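O-methyltransferase family 2 (Planctopirus limnophila, PDB 5I2H) probably catalyses methyl transfer from S-adenosyl-L-methionine to hydroxyl groups of small molecules, and binds the flavone apigenin. Local coordinates at residues 172-181 against 350-360; 205-213 against 234-244. All blocks are in the same frame, centred on the assembly; numbering follows the deposited sequence. Where two conformers were deposited one is given.

Contact 1: residues 172-181 against 350-360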
loop_
_atom_site.group_PDB
_atom_site.type_symbol
_atom_site.label_atom_id
_atom_site.label_comp_id
_atom_site.label_asym_id
_atom_site.label_seq_id
_atom_site.Cartn_x
_atom_site.Cartn_y
_atom_site.Cartn_z
ATOM N N VAL A 172 -4.539 21.870 2.098
ATOM C CA VAL A 172 -4.115 22.306 0.767
ATOM C C VAL A 172 -4.571 23.737 0.472
ATOM O O VAL A 172 -3.895 24.463 -0.261
ATOM C CB VAL A 172 -4.640 21.351 -0.321
ATOM C CG1 VAL A 172 -4.153 21.819 -1.733
ATOM C CG2 VAL A 172 -4.173 19.897 -0.026
ATOM N N ALA A 173 -5.720 24.154 1.020
ATOM C CA ALA A 173 -6.232 25.477 0.670
ATOM C C ALA A 173 -5.240 26.606 0.983
ATOM O O ALA A 173 -5.166 27.551 0.176
ATOM C CB ALA A 173 -7.587 25.743 1.354
ATOM N N PRO A 174 -4.426 26.558 2.061
ATOM C CA PRO A 174 -3.440 27.643 2.257
ATOM C C PRO A 174 -2.453 27.775 1.102
ATOM O O PRO A 174 -2.121 28.907 0.687
ATOM C CB PRO A 174 -2.731 27.248 3.562
ATOM C CG PRO A 174 -3.782 26.437 4.334
ATOM C CD PRO A 174 -4.501 25.654 3.234
ATOM N N ARG A 175 -1.951 26.643 0.588
ATOM C CA ARG A 175 -1.099 26.676 -0.596
ATOM C C ARG A 175 -1.861 27.228 -1.789
ATOM O O ARG A 175 -1.382 28.124 -2.496
ATOM C CB ARG A 175 -0.590 25.271 -0.921
ATOM C CG ARG A 175 0.242 24.644 0.142
ATOM C CD ARG A 175 1.525 25.391 0.346
ATOM N NE ARG A 175 2.204 24.964 1.562
ATOM C CZ ARG A 175 3.320 25.539 1.984
ATOM N NH1 ARG A 175 3.839 26.549 1.281
ATOM N NH2 ARG A 175 3.909 25.115 3.088
ATOM N N PHE A 176 -3.053 26.687 -2.030
ATOM C CA PHE A 176 -3.860 27.113 -3.157
ATOM C C PHE A 176 -4.037 28.619 -3.177
ATOM O O PHE A 176 -3.835 29.264 -4.216
ATOM C CB PHE A 176 -5.227 26.435 -3.090
ATOM C CG PHE A 176 -6.156 26.866 -4.185
ATOM C CD1 PHE A 176 -6.156 26.212 -5.391
ATOM C CD2 PHE A 176 -7.023 27.912 -3.997
ATOM C CE1 PHE A 176 -7.004 26.614 -6.405
ATOM C CE2 PHE A 176 -7.877 28.338 -5.001
ATOM C CZ PHE A 176 -7.867 27.688 -6.207
ATOM N N ALA A 177 -4.461 29.193 -2.043
ATOM C CA ALA A 177 -4.641 30.638 -1.992
ATOM C C ALA A 177 -3.310 31.357 -2.218
ATOM O O ALA A 177 -3.262 32.417 -2.864
ATOM C CB ALA A 177 -5.281 31.047 -0.668
ATOM N N ASP A 178 -2.215 30.791 -1.696
ATOM C CA ASP A 178 -0.925 31.443 -1.840
ATOM C C ASP A 178 -0.490 31.518 -3.300
ATOM O O ASP A 178 0.165 32.496 -3.705
ATOM C CB ASP A 178 0.117 30.704 -0.993
ATOM C CG ASP A 178 1.475 31.370 -1.034
ATOM O OD1 ASP A 178 1.585 32.535 -0.600
ATOM O OD2 ASP A 178 2.429 30.722 -1.516
ATOM N N VAL A 179 -0.817 30.515 -4.111
ATOM C CA VAL A 179 -0.311 30.505 -5.490
ATOM C C VAL A 179 -1.318 30.999 -6.519
ATOM O O VAL A 179 -0.941 31.166 -7.690
ATOM C CB VAL A 179 0.198 29.115 -5.921
ATOM C CG1 VAL A 179 1.265 28.627 -4.934
ATOM C CG2 VAL A 179 -0.958 28.120 -6.052
ATOM N N LEU A 180 -2.569 31.248 -6.137
ATOM C CA LEU A 180 -3.521 31.794 -7.099
ATOM C C LEU A 180 -3.152 33.227 -7.467
ATOM O O LEU A 180 -3.128 34.091 -6.581
ATOM C CB LEU A 180 -4.931 31.763 -6.528
ATOM C CG LEU A 180 -5.986 32.371 -7.442
ATOM C CD1 LEU A 180 -6.159 31.538 -8.704
ATOM C CD2 LEU A 180 -7.289 32.465 -6.675
ATOM N N PRO A 181 -2.871 33.532 -8.737
ATOM C CA PRO A 181 -2.563 34.921 -9.110
ATOM C C PRO A 181 -3.795 35.810 -8.992
ATOM O O PRO A 181 -4.925 35.346 -9.121
ATOM C CB PRO A 181 -2.089 34.810 -10.569
ATOM C CG PRO A 181 -1.705 33.329 -10.768
ATOM C CD PRO A 181 -2.698 32.595 -9.861
ATOM N N ILE A 350 0.350 25.077 -11.648
ATOM C CA ILE A 350 1.095 25.447 -10.453
ATOM C C ILE A 350 0.823 24.434 -9.346
ATOM O O ILE A 350 -0.328 24.267 -8.934
ATOM C CB ILE A 350 0.741 26.857 -9.947
ATOM C CG1 ILE A 350 0.845 27.903 -11.064
ATOM C CG2 ILE A 350 1.599 27.186 -8.735
ATOM C CD1 ILE A 350 0.253 29.246 -10.655
ATOM N N PRO A 351 1.838 23.774 -8.797
ATOM C CA PRO A 351 1.590 22.798 -7.726
ATOM C C PRO A 351 1.038 23.461 -6.468
ATOM O O PRO A 351 1.423 24.581 -6.112
ATOM C CB PRO A 351 2.972 22.191 -7.460
ATOM C CG PRO A 351 3.818 22.585 -8.650
ATOM C CD PRO A 351 3.254 23.842 -9.195
ATOM N N THR A 352 0.129 22.744 -5.795
ATOM C CA THR A 352 -0.368 23.164 -4.486
ATOM C C THR A 352 0.230 22.227 -3.447
ATOM O O THR A 352 1.419 22.364 -3.107
ATOM C CB THR A 352 -1.902 23.248 -4.491
ATOM O OG1 THR A 352 -2.458 21.969 -4.802
ATOM C CG2 THR A 352 -2.387 24.304 -5.566
ATOM N N SER A 353 -0.554 21.299 -2.889
ATOM C CA SER A 353 -0.010 20.276 -1.994
ATOM C C SER A 353 -0.876 19.029 -2.115
ATOM O O SER A 353 -1.878 19.024 -2.833
ATOM C CB SER A 353 0.047 20.743 -0.534
ATOM O OG SER A 353 0.652 19.723 0.256
ATOM N N ALA A 354 -0.482 17.969 -1.403
ATOM C CA ALA A 354 -1.169 16.677 -1.471
ATOM C C ALA A 354 -1.362 16.241 -2.923
ATOM O O ALA A 354 -2.419 15.741 -3.316
ATOM C CB ALA A 354 -2.507 16.708 -0.716
ATOM N N HIS A 355 -0.327 16.441 -3.736
ATOM C CA HIS A 355 -0.306 16.122 -5.164
ATOM C C HIS A 355 -1.227 17.001 -6.009
ATOM O O HIS A 355 -1.420 16.709 -7.200
ATOM C CB HIS A 355 -0.609 14.632 -5.394
ATOM C CG HIS A 355 0.369 13.723 -4.713
ATOM N ND1 HIS A 355 1.734 13.857 -4.869
ATOM C CD2 HIS A 355 0.188 12.698 -3.848
ATOM C CE1 HIS A 355 2.348 12.935 -4.147
ATOM N NE2 HIS A 355 1.434 12.222 -3.517
ATOM N N GLY A 356 -1.806 18.054 -5.441
ATOM C CA GLY A 356 -2.692 18.919 -6.201
ATOM C C GLY A 356 -1.942 19.845 -7.130
ATOM O O GLY A 356 -0.765 20.179 -6.916
ATOM N N HIS A 357 -2.623 20.226 -8.205
ATOM C CA HIS A 357 -2.101 21.167 -9.185
ATOM C C HIS A 357 -3.210 22.124 -9.555
ATOM O O HIS A 357 -4.340 21.694 -9.759
ATOM C CB HIS A 357 -1.623 20.462 -10.455
ATOM C CG HIS A 357 -0.359 19.714 -10.248
ATOM N ND1 HIS A 357 -0.323 18.421 -9.769
ATOM C CD2 HIS A 357 0.927 20.114 -10.372
ATOM C CE1 HIS A 357 0.939 18.041 -9.647
ATOM N NE2 HIS A 357 1.716 19.049 -10.003
ATOM N N LEU A 358 -2.883 23.407 -9.648
ATOM C CA LEU A 358 -3.827 24.420 -10.109
ATOM C C LEU A 358 -3.543 24.645 -11.588
ATOM O O LEU A 358 -2.460 25.131 -11.958
ATOM C CB LEU A 358 -3.681 25.713 -9.303
ATOM C CG LEU A 358 -4.401 26.935 -9.882
ATOM C CD1 LEU A 358 -5.929 26.721 -10.064
ATOM C CD2 LEU A 358 -4.104 28.172 -9.005
ATOM N N ILE A 359 -4.491 24.258 -12.431
ATOM C CA ILE A 359 -4.407 24.485 -13.868
ATOM C C ILE A 359 -5.214 25.739 -14.170
ATOM O O ILE A 359 -6.434 25.754 -13.984
ATOM C CB ILE A 359 -4.948 23.278 -14.648
ATOM C CG1 ILE A 359 -4.231 21.996 -14.235
ATOM C CG2 ILE A 359 -4.896 23.507 -16.182
ATOM C CD1 ILE A 359 -4.981 20.780 -14.791
ATOM N N LEU A 360 -4.546 26.775 -14.665
ATOM C CA LEU A 360 -5.156 28.072 -14.926
ATOM C C LEU A 360 -5.384 28.251 -16.420
ATOM O O LEU A 360 -4.469 28.007 -17.214
ATOM C CB LEU A 360 -4.259 29.198 -14.410
ATOM C CG LEU A 360 -4.184 29.395 -12.919
ATOM C CD1 LEU A 360 -2.792 29.094 -12.489
ATOM C CD2 LEU A 360 -4.537 30.840 -12.626
#
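Thr352 OG1 is held by a hydrogen bond to His300 NE2 on strand 296-301, beyond strand 357-362, and meets Val172 CG1 across the contact at 3.5 Å. The chi1 of 60° sets OG1 between the backbone N and carbonyl carbon and sends CG2 the other way, to lie against Phe176 CA and Val179 CG2. One threonine thus splits its branches: the hydroxyl faces Val172, while the methyl lies against the following turn of the helix. Val172 lays both methyls on the loop, for CG2 rests on Ala354 CB at 3.7 Å in the type I' turn from Ser353 to Gly356. Replacing Val172 by an alanine would remove both methyls and would probably open a gap beside Thr352 OG1 and take from Ala354 CB its apolar neighbour across the contact. Farther along the helix, Val179 and Ile350 slide past each other in opposite directions, with Val179 CB 3.7 Å from Ile350 CG2. Phe176 CE1 reaches Leu358 CD1 at 3.8 Å, the two side chains crossing at about a right angle. Where the chain leaves the helix, Pro181 CD, on the ring, meets the Leu360 methyl CD2 at 3.8 Å. No hydrogen bond joins the segments, and Ser353 N is buried here without a partner. The arrangement is a helix packed on the terminal antiparallel hairpin, strands 345-351 and 357-362, that ends the sheet of this Rossmann-like domain. Helix 154-179 covers one face, with Leu358 and Leu360 pointing toward it, and Ile359 packs on helix 332-341 on the other.

Contact 2: residues 205-213 against 234-244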
loop_
_atom_site.group_PDB
_atom_site.type_symbol
_atom_site.label_atom_id
_atom_site.label_comp_id
_atom_site.label_asym_id
_atom_site.label_seq_id
_atom_site.Cartn_x
_atom_site.Cartn_y
_atom_site.Cartn_z
ATOM N N GLY A 205 -17.679 22.256 -4.914
ATOM C CA GLY A 205 -16.520 22.317 -4.049
ATOM C C GLY A 205 -16.924 22.548 -2.611
ATOM O O GLY A 205 -16.161 23.108 -1.826
ATOM N N GLY A 206 -18.136 22.107 -2.268
ATOM C CA GLY A 206 -18.597 22.070 -0.899
ATOM C C GLY A 206 -17.573 21.721 0.164
ATOM O O GLY A 206 -16.678 20.896 -0.043
ATOM N N SER A 207 -17.828 22.258 1.354
ATOM C CA SER A 207 -16.839 22.722 2.313
ATOM C C SER A 207 -16.554 24.159 1.896
ATOM O O SER A 207 -16.623 25.049 2.745
ATOM C CB SER A 207 -15.562 21.862 2.365
ATOM O OG SER A 207 -14.514 22.409 1.552
ATOM N N GLY A 208 -16.292 24.417 0.595
ATOM C CA GLY A 208 -15.991 25.776 0.174
ATOM C C GLY A 208 -14.716 26.343 0.784
ATOM O O GLY A 208 -14.448 27.555 0.699
ATOM N N ILE A 209 -13.917 25.470 1.395
ATOM C CA ILE A 209 -12.737 25.902 2.142
ATOM C C ILE A 209 -11.739 26.596 1.227
ATOM O O ILE A 209 -11.085 27.569 1.640
ATOM C CB ILE A 209 -12.129 24.692 2.861
ATOM C CG1 ILE A 209 -13.030 24.322 4.055
ATOM C CG2 ILE A 209 -10.709 24.970 3.356
ATOM C CD1 ILE A 209 -12.728 22.928 4.600
ATOM N N TYR A 210 -11.584 26.113 -0.021
ATOM C CA TYR A 210 -10.631 26.771 -0.911
ATOM C C TYR A 210 -11.037 28.214 -1.165
ATOM O O TYR A 210 -10.180 29.109 -1.205
ATOM C CB TYR A 210 -10.487 26.013 -2.230
ATOM C CG TYR A 210 -9.793 24.674 -2.040
ATOM C CD1 TYR A 210 -8.410 24.571 -2.051
ATOM C CD2 TYR A 210 -10.525 23.504 -1.843
ATOM C CE1 TYR A 210 -7.778 23.347 -1.859
ATOM C CE2 TYR A 210 -9.897 22.272 -1.658
ATOM C CZ TYR A 210 -8.521 22.200 -1.681
ATOM O OH TYR A 210 -7.881 20.986 -1.490
ATOM N N THR A 211 -12.341 28.446 -1.369
ATOM C CA THR A 211 -12.833 29.804 -1.584
ATOM C C THR A 211 -12.666 30.654 -0.336
ATOM O O THR A 211 -12.272 31.822 -0.440
ATOM C CB THR A 211 -14.291 29.760 -2.020
ATOM O OG1 THR A 211 -14.354 29.064 -3.269
ATOM C CG2 THR A 211 -14.861 31.166 -2.208
HETATM N N MSE A 212 -12.939 30.088 0.851
HETATM C CA MSE A 212 -12.762 30.856 2.080
HETATM C C MSE A 212 -11.300 31.299 2.247
HETATM O O MSE A 212 -11.058 32.441 2.643
HETATM C CB MSE A 212 -13.231 30.070 3.301
HETATM C CG MSE A 212 -14.710 29.750 3.211
HETATM SE SE MSE A 212 -15.127 28.439 4.554
HETATM C CE MSE A 212 -16.809 27.883 3.696
ATOM N N ALA A 213 -10.330 30.427 1.937
ATOM C CA ALA A 213 -8.934 30.860 1.994
ATOM C C ALA A 213 -8.670 31.997 1.009
ATOM O O ALA A 213 -8.027 32.999 1.356
ATOM C CB ALA A 213 -8.000 29.678 1.738
ATOM N N ILE A 234 -22.518 22.768 5.739
ATOM C CA ILE A 234 -21.154 22.775 6.267
ATOM C C ILE A 234 -20.464 24.075 5.888
ATOM O O ILE A 234 -19.799 24.702 6.723
ATOM C CB ILE A 234 -20.351 21.553 5.773
ATOM C CG1 ILE A 234 -20.810 20.277 6.471
ATOM C CG2 ILE A 234 -18.898 21.719 6.071
ATOM C CD1 ILE A 234 -21.694 19.437 5.601
ATOM N N ALA A 235 -20.614 24.498 4.624
ATOM C CA ALA A 235 -20.013 25.756 4.198
ATOM C C ALA A 235 -20.495 26.911 5.058
ATOM O O ALA A 235 -19.709 27.790 5.398
ATOM C CB ALA A 235 -20.323 26.054 2.731
ATOM N N ALA A 236 -21.779 26.922 5.425
ATOM C CA ALA A 236 -22.299 28.036 6.213
ATOM C C ALA A 236 -21.587 28.112 7.559
ATOM O O ALA A 236 -21.224 29.203 8.024
ATOM C CB ALA A 236 -23.805 27.877 6.433
ATOM N N GLU A 237 -21.383 26.953 8.202
ATOM C CA GLU A 237 -20.672 26.917 9.483
ATOM C C GLU A 237 -19.241 27.412 9.316
ATOM O O GLU A 237 -18.755 28.268 10.086
ATOM C CB GLU A 237 -20.687 25.486 10.047
ATOM C CG GLU A 237 -19.748 25.270 11.240
ATOM C CD GLU A 237 -20.073 26.213 12.411
ATOM O OE1 GLU A 237 -21.250 26.610 12.564
ATOM O OE2 GLU A 237 -19.162 26.589 13.167
ATOM N N LEU A 238 -18.549 26.887 8.300
ATOM C CA LEU A 238 -17.135 27.226 8.151
ATOM C C LEU A 238 -16.943 28.677 7.718
ATOM O O LEU A 238 -15.960 29.317 8.126
ATOM C CB LEU A 238 -16.459 26.256 7.170
ATOM C CG LEU A 238 -16.511 24.787 7.601
ATOM C CD1 LEU A 238 -15.833 23.962 6.534
ATOM C CD2 LEU A 238 -15.849 24.618 8.997
ATOM N N ALA A 239 -17.885 29.226 6.943
ATOM C CA ALA A 239 -17.819 30.644 6.591
ATOM C C ALA A 239 -17.892 31.519 7.829
ATOM O O ALA A 239 -17.239 32.563 7.894
ATOM C CB ALA A 239 -18.953 31.030 5.634
ATOM N N GLU A 240 -18.702 31.122 8.820
ATOM C CA GLU A 240 -18.734 31.877 10.073
ATOM C C GLU A 240 -17.412 31.761 10.820
ATOM O O GLU A 240 -16.886 32.762 11.337
ATOM C CB GLU A 240 -19.888 31.410 10.974
ATOM C CG GLU A 240 -21.273 31.549 10.371
ATOM C CD GLU A 240 -21.836 32.950 10.390
ATOM O OE1 GLU A 240 -21.144 33.898 10.862
ATOM O OE2 GLU A 240 -23.013 33.093 9.958
ATOM N N GLN A 241 -16.850 30.556 10.883
ATOM C CA GLN A 241 -15.603 30.379 11.605
ATOM C C GLN A 241 -14.484 31.203 10.995
ATOM O O GLN A 241 -13.670 31.778 11.726
ATOM C CB GLN A 241 -15.209 28.912 11.621
ATOM C CG GLN A 241 -16.126 28.029 12.440
ATOM C CD GLN A 241 -15.639 26.603 12.435
ATOM O OE1 GLN A 241 -14.448 26.352 12.217
ATOM N NE2 GLN A 241 -16.546 25.656 12.672
ATOM N N THR A 242 -14.413 31.259 9.656
ATOM C CA THR A 242 -13.309 31.929 8.981
ATOM C C THR A 242 -13.585 33.414 8.781
ATOM O O THR A 242 -12.729 34.115 8.229
ATOM C CB THR A 242 -13.003 31.268 7.618
ATOM O OG1 THR A 242 -14.194 31.255 6.817
ATOM C CG2 THR A 242 -12.486 29.822 7.812
ATOM N N GLY A 243 -14.747 33.911 9.224
ATOM C CA GLY A 243 -15.032 35.334 9.181
ATOM C C GLY A 243 -15.259 35.918 7.802
ATOM O O GLY A 243 -15.120 37.130 7.633
ATOM N N VAL A 244 -15.617 35.100 6.810
ATOM C CA VAL A 244 -15.858 35.586 5.457
ATOM C C VAL A 244 -17.332 35.481 5.081
ATOM O O VAL A 244 -17.701 35.719 3.917
ATOM C CB VAL A 244 -14.969 34.867 4.427
ATOM C CG1 VAL A 244 -13.473 35.105 4.753
ATOM C CG2 VAL A 244 -15.327 33.388 4.384
#
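Met212, present as selenomethionine, and Leu238 cross at about a right angle, SE lying 3.7 Å from Leu238 CB. They join the helices of two consecutive beta-alpha-beta crossovers in the Rossmann-like methyltransferase fold, running side by side at 23° with segment axes 10.4 Å apart. Helix 209-213 follows the glycine-rich loop that in related methyltransferases borders the S-adenosylmethionine site; Gly206 N is bonded to Asp227. Gly208, with a positive phi, occupies the N-cap position, and Ser207 OG accepts from Ile209 N in an ST turn.

The Met212 side chain carries most of the interface. CG lies anti to the carbonyl carbon (chi1 -62°), and beyond it the extended chain runs between the helices until CE reaches Ala235 O at 3.4 Å, next to Ala239 N. At its root Val244 comes in crosswise, CG2 3.9 Å from Met212 CG, just after the Schellman motif at Gly243 that ends helix 234-241. Near the start of helix 209-213, Leu238 CD1 fits against both CG1 and CD1 of Ile209, at 3.8 Å from each. All nine touching residues are buried, and the Thr242 hydroxyl finds its partner within its own helix end. Thr242, crossing Met212 at about a right angle, presents OG1 to SE at 3.7 Å, yet this hydroxyl donates to Leu238 O at 2.9 Å, tilted 28° from the carbonyl plane, and that oxygen also accepts from Thr242 N.

In the fold
Contacts 1 and 2 show one layer of helices fastened in two ways. Helix 154-179 meets a strand hairpin at the sheet's edge in contact 1, while contact 2 joins helix to helix. Their centres lie about 17 Å apart, and helix 209-217 bridges them: Tyr210, on its side turned from contact 2, packs against Val172, Ala173 and Phe176, its OH 3.5 Å from Val172 CB. Neither contact has a hydrogen bond between its segments. Contact 1 is only partly buried; it spreads its packing over a row of mostly aliphatic side chains with one phenylalanine, and includes a threonine tied to strand 296-301. Contact 2 is wholly buried and relies largely on one long, extended selenomethionine.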